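Long-range contact in cephalosporin acylase (Bacillus halodurans, PDB 2NLZ), which probably acts as an acylase that cleaves amide bonds, as a member of the gamma-glutamyltranspeptidase family of Ntn hydrolases: residues P120-G124 with S218-G222. The protein carries 1 engineered substitution. Numbering follows the deposited sequence.
Sequences PGAPG and SFYRG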
ATOM      1  N   PRO D 120      28.276  12.261 -35.012  1.00 26.93           N
ATOM      2  CA  PRO D 120      27.170  12.858 -34.282  1.00 26.35           C
ATOM      3  C   PRO D 120      26.179  13.502 -35.237  1.00 28.59           C
ATOM      4  O   PRO D 120      26.512  14.485 -35.887  1.00 28.97           O
ATOM      5  CB  PRO D 120      27.851  13.944 -33.443  1.00 24.84           C
ATOM      6  CG  PRO D 120      29.259  13.542 -33.355  1.00 22.12           C
ATOM      7  CD  PRO D 120      29.561  12.887 -34.659  1.00 24.60           C
ATOM      8  N   GLY D 121      24.971  12.951 -35.313  1.00 30.48           N
ATOM      9  CA  GLY D 121      23.948  13.468 -36.220  1.00 23.64           C
ATOM     10  C   GLY D 121      23.001  14.554 -35.712  1.00 31.18           C
ATOM     11  O   GLY D 121      22.286  15.187 -36.502  1.00 30.57           O
ATOM     12  N   ALA D 122      22.994  14.775 -34.399  1.00 27.15           N
ATOM     13  CA  ALA D 122      22.025  15.673 -33.763  1.00 24.73           C
ATOM     14  C   ALA D 122      22.110  17.144 -34.174  1.00 29.73           C
ATOM     15  O   ALA D 122      21.076  17.737 -34.488  1.00 30.45           O
ATOM     16  CB  ALA D 122      22.042  15.527 -32.227  1.00 28.71           C
ATOM     17  N   PRO D 123      23.319  17.748 -34.172  1.00 27.99           N
ATOM     18  CA  PRO D 123      23.346  19.149 -34.602  1.00 24.70           C
ATOM     19  C   PRO D 123      22.767  19.380 -36.003  1.00 29.96           C
ATOM     20  O   PRO D 123      22.061  20.365 -36.217  1.00 31.55           O
ATOM     21  CB  PRO D 123      24.833  19.503 -34.553  1.00 24.88           C
ATOM     22  CG  PRO D 123      25.407  18.559 -33.578  1.00 21.26           C
ATOM     23  CD  PRO D 123      24.665  17.280 -33.790  1.00 21.71           C
ATOM     24  N   GLY D 124      23.035  18.467 -36.930  1.00 31.08           N
ATOM     25  CA  GLY D 124      22.468  18.549 -38.278  1.00 36.81           C
ATOM     26  C   GLY D 124      20.963  18.373 -38.273  1.00 37.90           C
ATOM     27  O   GLY D 124      20.239  19.058 -39.013  1.00 39.73           O
ATOM     28  N   SER D 218      29.207  24.582 -39.237  1.00 40.37           N
ATOM     29  CA  SER D 218      30.501  24.623 -38.575  1.00 38.91           C
ATOM     30  C   SER D 218      30.881  23.288 -37.968  1.00 42.41           C
ATOM     31  O   SER D 218      32.063  22.962 -37.889  1.00 46.28           O
ATOM     32  CB  SER D 218      30.497  25.679 -37.482  1.00 41.39           C
ATOM     33  OG  SER D 218      31.619  25.523 -36.639  1.00 47.31           O
ATOM     34  N   PHE D 219      29.869  22.528 -37.544  1.00 44.27           N
ATOM     35  CA  PHE D 219      30.057  21.232 -36.889  1.00 38.64           C
ATOM     36  C   PHE D 219      30.534  20.152 -37.859  1.00 41.55           C
ATOM     37  O   PHE D 219      31.364  19.322 -37.497  1.00 42.77           O
ATOM     38  CB  PHE D 219      28.751  20.798 -36.222  1.00 35.80           C
ATOM     39  CG  PHE D 219      28.879  19.591 -35.322  1.00 28.43           C
ATOM     40  CD1 PHE D 219      29.289  19.734 -34.000  1.00 29.20           C
ATOM     41  CD2 PHE D 219      28.547  18.318 -35.783  1.00 26.74           C
ATOM     42  CE1 PHE D 219      29.397  18.625 -33.153  1.00 19.37           C
ATOM     43  CE2 PHE D 219      28.652  17.210 -34.955  1.00 32.35           C
ATOM     44  CZ  PHE D 219      29.079  17.367 -33.629  1.00 30.80           C
ATOM     45  N   TYR D 220      30.012  20.172 -39.085  1.00 41.60           N
ATOM     46  CA  TYR D 220      30.259  19.098 -40.055  1.00 47.85           C
ATOM     47  C   TYR D 220      31.276  19.415 -41.152  1.00 54.08           C
ATOM     48  O   TYR D 220      32.096  18.567 -41.512  1.00 57.02           O
ATOM     49  CB  TYR D 220      28.950  18.680 -40.702  1.00 45.66           C
ATOM     50  CG  TYR D 220      27.964  18.122 -39.725  1.00 42.98           C
ATOM     51  CD1 TYR D 220      28.111  16.837 -39.231  1.00 44.62           C
ATOM     52  CD2 TYR D 220      26.881  18.880 -39.293  1.00 36.02           C
ATOM     53  CE1 TYR D 220      27.211  16.320 -38.332  1.00 39.98           C
ATOM     54  CE2 TYR D 220      25.975  18.371 -38.399  1.00 40.08           C
ATOM     55  CZ  TYR D 220      26.137  17.085 -37.919  1.00 43.96           C
ATOM     56  OH  TYR D 220      25.230  16.557 -37.023  1.00 44.82           O
ATOM     57  N   ARG D 221      31.205  20.624 -41.695  1.00 59.91           N
ATOM     58  CA  ARG D 221      32.097  21.024 -42.776  1.00 61.03           C
ATOM     59  C   ARG D 221      32.607  22.449 -42.560  1.00 58.36           C
ATOM     60  O   ARG D 221      32.726  23.236 -43.499  1.00 61.54           O
ATOM     61  CB  ARG D 221      31.415  20.841 -44.140  1.00 64.02           C
ATOM     62  CG  ARG D 221      29.992  21.359 -44.224  1.00 70.68           C
ATOM     63  CD  ARG D 221      29.202  20.624 -45.297  1.00 76.39           C
ATOM     64  NE  ARG D 221      28.543  19.440 -44.764  1.00 82.57           N
ATOM     65  CZ  ARG D 221      27.282  19.400 -44.349  1.00 81.90           C
ATOM     66  NH1 ARG D 221      26.519  20.478 -44.401  1.00 84.58           N
ATOM     67  NH2 ARG D 221      26.780  18.274 -43.881  1.00 91.29           N
ATOM     68  N   GLY D 222      32.919  22.759 -41.303  1.00 54.09           N
ATOM     69  CA  GLY D 222      33.408  24.074 -40.922  1.00 52.59           C
ATOM     70  C   GLY D 222      34.505  23.970 -39.890  1.00 53.41           C
ATOM     71  O   GLY D 222      35.259  22.994 -39.873  1.00 47.81           O
TER
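The phenol oxygen of Y220 bridges two backbone groups, P120 O in the loop leading into helix 122-133 and G124 N within that helix. Its OH donates to P120 O at 2.7 Å. The same OH accepts the N-H of G124 (N to OH 2.9 Å, N-H...O 152°), which lies at the ring edge. Y220 CG stands anti to its own carbonyl carbon (chi1 -62°), which sends the ring toward 120-124. F219 CD2 lies over one face of the Y220 ring. P123 CG sits over one face of the F219 ring, 3.7 Å from its centroid and 7° off the normal, a CH-pi contact, while P120 CB meets F219 CZ at 3.6 Å. Within this gamma-glutamyltranspeptidase-family fold of the Ntn clan, the contact joins the beginning of helix 122-133 to the short, weakly bonded helix 217-221. A phenylalanine in place of Y220 would probably keep much of the ring packing but leave P120 O and G124 N without their shared partner. Every touching residue is buried; by contrast, the partly exposed R221 and G222 make no contact with 120-124, and the poorly ordered R221 side chain is modelled in a salt bridge with E217 and a hydrogen bond to A245 O.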